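Local structure of aspartate-semialdehyde dehydrogenase (Thermus thermophilus, 2YV3) at residues A[100-105]-A[118-123]; A[4-9]-A[67-72]. The protein probably catalyses the NADPH-dependent reductive dephosphorylation of L-aspartyl-4-phosphate to L-aspartate-semialdehyde, a step on the way to lysine, methionine and threonine. One frame throughout, in Å; residues are numbered along the deposited sequence.

How the contacts relate
Both contacts reach the same mixed sheet of the nucleotide-binding domain, and contact 2 closes along the chain before contact 1 opens. Contact 2 (4-9 with 67-72) sits where strands 3-6 and 64-67 end side by side, at the predicted NADP(+) site that includes Thr9. Contact 1 (100-105 with 118-123) lies at strand 119-121, the last strand in this order, with strand 87-90 between it and 64-67. Their centres are about 16 Å apart and their nearest atoms about 6 Å, without touching. Segment 118-123 ends two residues before Cys125, the predicted acyl-thioester nucleophile, and the side chain of Ala121 comes within about 4 Å of that of Arg96, predicted to bind phosphate.

Contact 1 (A[100-105]-A[118-123]); sequences WVPLVV and GIIANP
Ala121 is the residue that segment 100-105 closes on. Its N donates to Pro102 O at 2.8 Å, while its carbonyl O takes a weak bond from Val104 N at 3.3 Å. Leu103 CA adds a CH...O contact to that same oxygen. The two bonds reach Pro102 and Val104, the neighbours of Leu103, which is the pattern of a single parallel beta bridge between Leu103 and Ala121.

Side chains fill in around it. The CB of Ala121 has Val101 CG1 at 3.9 Å and Leu103 CD1 at 3.8 Å. Val101 holds CG1 anti to its backbone N (chi1 -168°), which lays this methyl against the backbone of 119-121 as well. Leu103 reaches on along the chain, and its CD1 also meets Pro123 CB. The Pro123 ring then packs by CG against Val105 CG2 at 3.5 Å, the two side chains meeting at a slant, and turns CD toward Val104 O. By Pro102 the packing involves Ile120: CG of the proline ring touches Ile120 CG1 at 3.7 Å, and the side chains cross at about a right angle.

Strand 119-121 ends the strand order of the Rossmann-like sheet. Backbone bonds from Gly118, Ile120 and Asn122 to Val88 and Asp90 tie it to strand 87-90, and the loop segment 100-105 bridges it without becoming a regular strand itself.

Further out, helix 205-219 packs on Leu103 and Pro123 through Ile217, and its Lys216 NZ bonds to Val101 O. Asn122, whose side chain starts away from segment 100-105, gives ND2 to Asn91 OD1 and Gly315 O, while its carbonyl O accepts from NE of Arg96, a residue predicted to bind phosphate.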
ATOM      1  N   TRP A 100      18.509 -28.800   4.764  1.00 48.26           N
ATOM      2  CA  TRP A 100      18.952 -29.692   3.704  1.00 44.87           C
ATOM      3  C   TRP A 100      18.335 -29.349   2.350  1.00 42.39           C
ATOM      4  O   TRP A 100      18.695 -29.949   1.332  1.00 42.55           O
ATOM      5  CB  TRP A 100      18.620 -31.149   4.092  1.00 39.54           C
ATOM      6  CG  TRP A 100      17.219 -31.615   3.741  1.00 36.54           C
ATOM      7  CD1 TRP A 100      16.719 -31.839   2.489  1.00 35.86           C
ATOM      8  CD2 TRP A 100      16.188 -32.010   4.655  1.00 33.60           C
ATOM      9  NE1 TRP A 100      15.448 -32.359   2.568  1.00 26.43           N
ATOM     10  CE2 TRP A 100      15.097 -32.472   3.886  1.00 23.81           C
ATOM     11  CE3 TRP A 100      16.077 -32.022   6.054  1.00 41.13           C
ATOM     12  CZ2 TRP A 100      13.922 -32.941   4.461  1.00 29.67           C
ATOM     13  CZ3 TRP A 100      14.902 -32.492   6.628  1.00 29.05           C
ATOM     14  CH2 TRP A 100      13.841 -32.943   5.831  1.00 35.06           C
ATOM     15  N   VAL A 101      17.404 -28.395   2.339  1.00 35.47           N
ATOM     16  CA  VAL A 101      16.734 -28.005   1.102  1.00 24.66           C
ATOM     17  C   VAL A 101      17.081 -26.611   0.611  1.00 25.34           C
ATOM     18  O   VAL A 101      16.952 -25.635   1.344  1.00 34.64           O
ATOM     19  CB  VAL A 101      15.201 -28.039   1.245  1.00 27.44           C
ATOM     20  CG1 VAL A 101      14.555 -27.920  -0.131  1.00 23.63           C
ATOM     21  CG2 VAL A 101      14.760 -29.310   1.961  1.00 30.92           C
ATOM     22  N   PRO A 102      17.507 -26.498  -0.652  1.00 26.03           N
ATOM     23  CA  PRO A 102      17.851 -25.195  -1.207  1.00 28.08           C
ATOM     24  C   PRO A 102      16.598 -24.398  -1.520  1.00 36.72           C
ATOM     25  O   PRO A 102      15.614 -24.950  -2.012  1.00 39.49           O
ATOM     26  CB  PRO A 102      18.617 -25.556  -2.466  1.00 31.94           C
ATOM     27  CG  PRO A 102      17.922 -26.808  -2.900  1.00 34.03           C
ATOM     28  CD  PRO A 102      17.802 -27.570  -1.616  1.00 31.93           C
ATOM     29  N   LEU A 103      16.638 -23.104  -1.202  1.00 38.77           N
ATOM     30  CA  LEU A 103      15.544 -22.176  -1.463  1.00 27.06           C
ATOM     31  C   LEU A 103      16.111 -21.342  -2.616  1.00 24.06           C
ATOM     32  O   LEU A 103      16.988 -20.497  -2.421  1.00 20.67           O
ATOM     33  CB  LEU A 103      15.283 -21.321  -0.217  1.00 29.20           C
ATOM     34  CG  LEU A 103      14.117 -20.326  -0.208  1.00 32.33           C
ATOM     35  CD1 LEU A 103      12.839 -20.987  -0.692  1.00 39.88           C
ATOM     36  CD2 LEU A 103      13.943 -19.792   1.199  1.00 32.66           C
ATOM     37  N   VAL A 104      15.602 -21.595  -3.817  1.00 22.99           N
ATOM     38  CA  VAL A 104      16.108 -20.952  -5.025  1.00 22.67           C
ATOM     39  C   VAL A 104      15.252 -20.005  -5.881  1.00 26.83           C
ATOM     40  O   VAL A 104      14.038 -20.134  -5.993  1.00 33.19           O
ATOM     41  CB  VAL A 104      16.650 -22.051  -5.974  1.00 17.03           C
ATOM     42  CG1 VAL A 104      17.272 -21.444  -7.227  1.00 11.65           C
ATOM     43  CG2 VAL A 104      17.664 -22.893  -5.232  1.00 27.74           C
ATOM     44  N   VAL A 105      15.934 -19.034  -6.473  1.00 33.17           N
ATOM     45  CA  VAL A 105      15.349 -18.102  -7.424  1.00 29.80           C
ATOM     46  C   VAL A 105      16.482 -18.070  -8.451  1.00 38.58           C
ATOM     47  O   VAL A 105      17.577 -17.567  -8.167  1.00 33.78           O
ATOM     48  CB  VAL A 105      15.128 -16.713  -6.843  1.00 28.64           C
ATOM     49  CG1 VAL A 105      14.548 -15.806  -7.919  1.00 29.01           C
ATOM     50  CG2 VAL A 105      14.179 -16.790  -5.670  1.00 35.08           C
ATOM     51  N   GLY A 118      17.082 -34.122  -3.210  1.00 33.54           N
ATOM     52  CA  GLY A 118      15.771 -34.713  -3.425  1.00 31.61           C
ATOM     53  C   GLY A 118      14.629 -33.715  -3.594  1.00 43.38           C
ATOM     54  O   GLY A 118      13.673 -33.962  -4.342  1.00 41.76           O
ATOM     55  N   ILE A 119      14.722 -32.583  -2.901  1.00 39.53           N
ATOM     56  CA  ILE A 119      13.698 -31.548  -2.972  1.00 35.82           C
ATOM     57  C   ILE A 119      14.348 -30.173  -3.116  1.00 31.58           C
ATOM     58  O   ILE A 119      15.512 -29.980  -2.805  1.00 32.93           O
ATOM     59  CB  ILE A 119      12.831 -31.512  -1.683  1.00 47.54           C
ATOM     60  CG1 ILE A 119      12.530 -32.934  -1.191  1.00 46.52           C
ATOM     61  CG2 ILE A 119      11.539 -30.729  -1.946  1.00 43.97           C
ATOM     62  CD1 ILE A 119      11.619 -33.742  -2.085  1.00 43.66           C
ATOM     63  N   ILE A 120      13.575 -29.212  -3.582  1.00 31.99           N
ATOM     64  CA  ILE A 120      14.054 -27.851  -3.748  1.00 31.78           C
ATOM     65  C   ILE A 120      12.876 -26.999  -3.356  1.00 31.25           C
ATOM     66  O   ILE A 120      11.774 -27.229  -3.841  1.00 30.48           O
ATOM     67  CB  ILE A 120      14.429 -27.531  -5.218  1.00 31.96           C
ATOM     68  CG1 ILE A 120      15.788 -28.151  -5.554  1.00 36.20           C
ATOM     69  CG2 ILE A 120      14.426 -26.022  -5.441  1.00 34.91           C
ATOM     70  CD1 ILE A 120      16.381 -27.700  -6.893  1.00 41.75           C
ATOM     71  N   ALA A 121      13.104 -26.029  -2.475  1.00 29.00           N
ATOM     72  CA  ALA A 121      12.033 -25.157  -2.012  1.00 18.24           C
ATOM     73  C   ALA A 121      11.834 -23.939  -2.883  1.00 21.47           C
ATOM     74  O   ALA A 121      12.771 -23.201  -3.159  1.00 22.32           O
ATOM     75  CB  ALA A 121      12.296 -24.719  -0.604  1.00 31.21           C
ATOM     76  N   ASN A 122      10.595 -23.752  -3.320  1.00 28.73           N
ATOM     77  CA  ASN A 122      10.195 -22.610  -4.138  1.00 29.09           C
ATOM     78  C   ASN A 122       9.894 -21.497  -3.116  1.00 32.79           C
ATOM     79  O   ASN A 122       9.166 -21.709  -2.135  1.00 27.48           O
ATOM     80  CB  ASN A 122       8.939 -22.982  -4.933  1.00 39.10           C
ATOM     81  CG  ASN A 122       8.595 -21.980  -6.002  1.00 23.98           C
ATOM     82  OD1 ASN A 122       9.419 -21.657  -6.842  1.00 34.93           O
ATOM     83  ND2 ASN A 122       7.358 -21.499  -5.990  1.00 24.88           N
ATOM     84  N   PRO A 123      10.473 -20.308  -3.323  1.00 27.94           N
ATOM     85  CA  PRO A 123      10.315 -19.133  -2.457  1.00 24.00           C
ATOM     86  C   PRO A 123       8.915 -18.560  -2.384  1.00 20.97           C
ATOM     87  O   PRO A 123       8.076 -18.875  -3.213  1.00 16.97           O
ATOM     88  CB  PRO A 123      11.318 -18.139  -3.044  1.00 31.52           C
ATOM     89  CG  PRO A 123      11.327 -18.487  -4.491  1.00 31.17           C
ATOM     90  CD  PRO A 123      11.363 -20.006  -4.458  1.00 29.50           C
TER

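Contact 2 (A[4-9]-A[67-72]); sequences AVVGAT and ASAGGG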
ATOM      1  N   ALA A   4       5.133 -34.615 -13.033  1.00 27.39           N
ATOM      2  CA  ALA A   4       3.851 -34.644 -12.342  1.00 24.98           C
ATOM      3  C   ALA A   4       3.484 -33.257 -11.850  1.00 30.87           C
ATOM      4  O   ALA A   4       4.350 -32.437 -11.537  1.00 35.71           O
ATOM      5  CB  ALA A   4       3.913 -35.585 -11.168  1.00 20.06           C
ATOM      6  N   VAL A   5       2.191 -32.989 -11.770  1.00 30.16           N
ATOM      7  CA  VAL A   5       1.761 -31.706 -11.278  1.00 24.04           C
ATOM      8  C   VAL A   5       0.809 -31.890 -10.117  1.00 28.76           C
ATOM      9  O   VAL A   5      -0.412 -31.889 -10.280  1.00 29.01           O
ATOM     10  CB  VAL A   5       1.079 -30.893 -12.353  1.00 35.48           C
ATOM     11  CG1 VAL A   5       0.928 -29.437 -11.857  1.00 26.83           C
ATOM     12  CG2 VAL A   5       1.886 -30.984 -13.662  1.00 25.43           C
ATOM     13  N   VAL A   6       1.392 -32.058  -8.938  1.00 27.35           N
ATOM     14  CA  VAL A   6       0.624 -32.247  -7.727  1.00 27.44           C
ATOM     15  C   VAL A   6      -0.077 -30.917  -7.471  1.00 33.80           C
ATOM     16  O   VAL A   6       0.577 -29.877  -7.416  1.00 24.78           O
ATOM     17  CB  VAL A   6       1.569 -32.609  -6.543  1.00 26.89           C
ATOM     18  CG1 VAL A   6       0.765 -32.996  -5.320  1.00 27.06           C
ATOM     19  CG2 VAL A   6       2.486 -33.750  -6.943  1.00 13.47           C
ATOM     20  N   GLY A   7      -1.406 -30.956  -7.354  1.00 31.03           N
ATOM     21  CA  GLY A   7      -2.175 -29.747  -7.103  1.00 24.63           C
ATOM     22  C   GLY A   7      -2.960 -29.185  -8.283  1.00 31.55           C
ATOM     23  O   GLY A   7      -3.768 -28.278  -8.112  1.00 34.66           O
ATOM     24  N   ALA A   8      -2.725 -29.721  -9.476  1.00 34.73           N
ATOM     25  CA  ALA A   8      -3.400 -29.274 -10.702  1.00 33.97           C
ATOM     26  C   ALA A   8      -4.380 -28.105 -10.617  1.00 27.32           C
ATOM     27  O   ALA A   8      -4.030 -26.962 -10.875  1.00 34.89           O
ATOM     28  CB  ALA A   8      -4.100 -30.461 -11.366  1.00 33.95           C
ATOM     29  N   THR A   9      -5.615 -28.422 -10.254  1.00 32.67           N
ATOM     30  CA  THR A   9      -6.738 -27.477 -10.166  1.00 27.19           C
ATOM     31  C   THR A   9      -6.638 -26.147  -9.396  1.00 25.91           C
ATOM     32  O   THR A   9      -7.612 -25.388  -9.322  1.00 25.92           O
ATOM     33  CB  THR A   9      -7.968 -28.230  -9.666  1.00 22.73           C
ATOM     34  OG1 THR A   9      -7.838 -28.499  -8.270  1.00 18.30           O
ATOM     35  CG2 THR A   9      -8.082 -29.564 -10.398  1.00 27.55           C
ATOM     36  N   ALA A  67       5.131 -29.570  -7.073  1.00 19.93           N
ATOM     37  CA  ALA A  67       4.124 -29.431  -6.033  1.00 27.55           C
ATOM     38  C   ALA A  67       3.606 -28.024  -5.722  1.00 33.90           C
ATOM     39  O   ALA A  67       4.382 -27.120  -5.396  1.00 40.38           O
ATOM     40  CB  ALA A  67       4.652 -30.049  -4.764  1.00 34.09           C
ATOM     41  N   SER A  68       2.283 -27.873  -5.798  1.00 33.75           N
ATOM     42  CA  SER A  68       1.559 -26.627  -5.514  1.00 39.13           C
ATOM     43  C   SER A  68       0.228 -27.020  -4.851  1.00 36.84           C
ATOM     44  O   SER A  68      -0.837 -26.492  -5.196  1.00 29.12           O
ATOM     45  CB  SER A  68       1.277 -25.865  -6.820  1.00 45.20           C
ATOM     46  OG  SER A  68       0.289 -24.847  -6.654  1.00 57.44           O
ATOM     47  N   ALA A  69       0.300 -27.951  -3.899  1.00 30.81           N
ATOM     48  CA  ALA A  69      -0.894 -28.457  -3.220  1.00 35.38           C
ATOM     49  C   ALA A  69      -0.837 -28.420  -1.689  1.00 48.04           C
ATOM     50  O   ALA A  69      -1.027 -29.456  -1.028  1.00 54.95           O
ATOM     51  CB  ALA A  69      -1.161 -29.881  -3.682  1.00 26.89           C
ATOM     52  N   GLY A  70      -0.581 -27.242  -1.126  1.00 43.69           N
ATOM     53  CA  GLY A  70      -0.513 -27.107   0.321  1.00 43.34           C
ATOM     54  C   GLY A  70       0.644 -27.818   0.997  1.00 41.20           C
ATOM     55  O   GLY A  70       1.298 -28.662   0.396  1.00 47.05           O
ATOM     56  N   GLY A  71       0.890 -27.478   2.258  1.00 39.46           N
ATOM     57  CA  GLY A  71       1.973 -28.092   3.006  1.00 39.05           C
ATOM     58  C   GLY A  71       1.525 -29.372   3.685  1.00 43.06           C
ATOM     59  O   GLY A  71       2.336 -30.189   4.127  1.00 37.50           O
ATOM     60  N   GLY A  72       0.213 -29.546   3.770  1.00 49.37           N
ATOM     61  CA  GLY A  72      -0.321 -30.745   4.378  1.00 41.04           C
ATOM     62  C   GLY A  72       0.262 -31.907   3.619  1.00 40.96           C
ATOM     63  O   GLY A  72       1.027 -32.693   4.169  1.00 50.71           O
TER
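Val6 O accepts a hydrogen bond from Ser68 N at 3.1 Å, with 155° at the hydrogen. Through this bond the end of strand 3-6 stays joined to the chain just as it leaves strand 64-67. Farther back the two strands pair through backbone hydrogen bonds of Ala4 with Leu64 and Leu66.

Apolar contacts flank the bond. Val6 CB comes to 4.4 Å from Ala67 CB, and Val6 CG1 reaches Ala69 CB at 4.0 Å. With CG1 anti to the backbone N (chi1 -172°), that methyl meets Ala69 one residue beyond the Ser68 N that Val6 O holds. Ala69 points its CB at Gly7 and touches the bare CA there at 3.6 Å. Gly7 sits at the third position of a type II beta turn with a positive phi of 105°, a conformation glycine takes readily.

That turn runs from Val5 to Ala8, with Ala8 N bonded to Val5 O at 3.3 Å. It carries the chain from the strand toward helix 11-22, whose Val12 and Ile16 touch the Ser68 side chain. Thr9 OG1 makes a weak bond to Ser38 OG, and both residues are predicted to bind NADP(+). A tight glycine turn between the first strand and first helix, beside the end of the adjacent parallel strand, is characteristic of the dinucleotide-binding loop of the Rossmann fold.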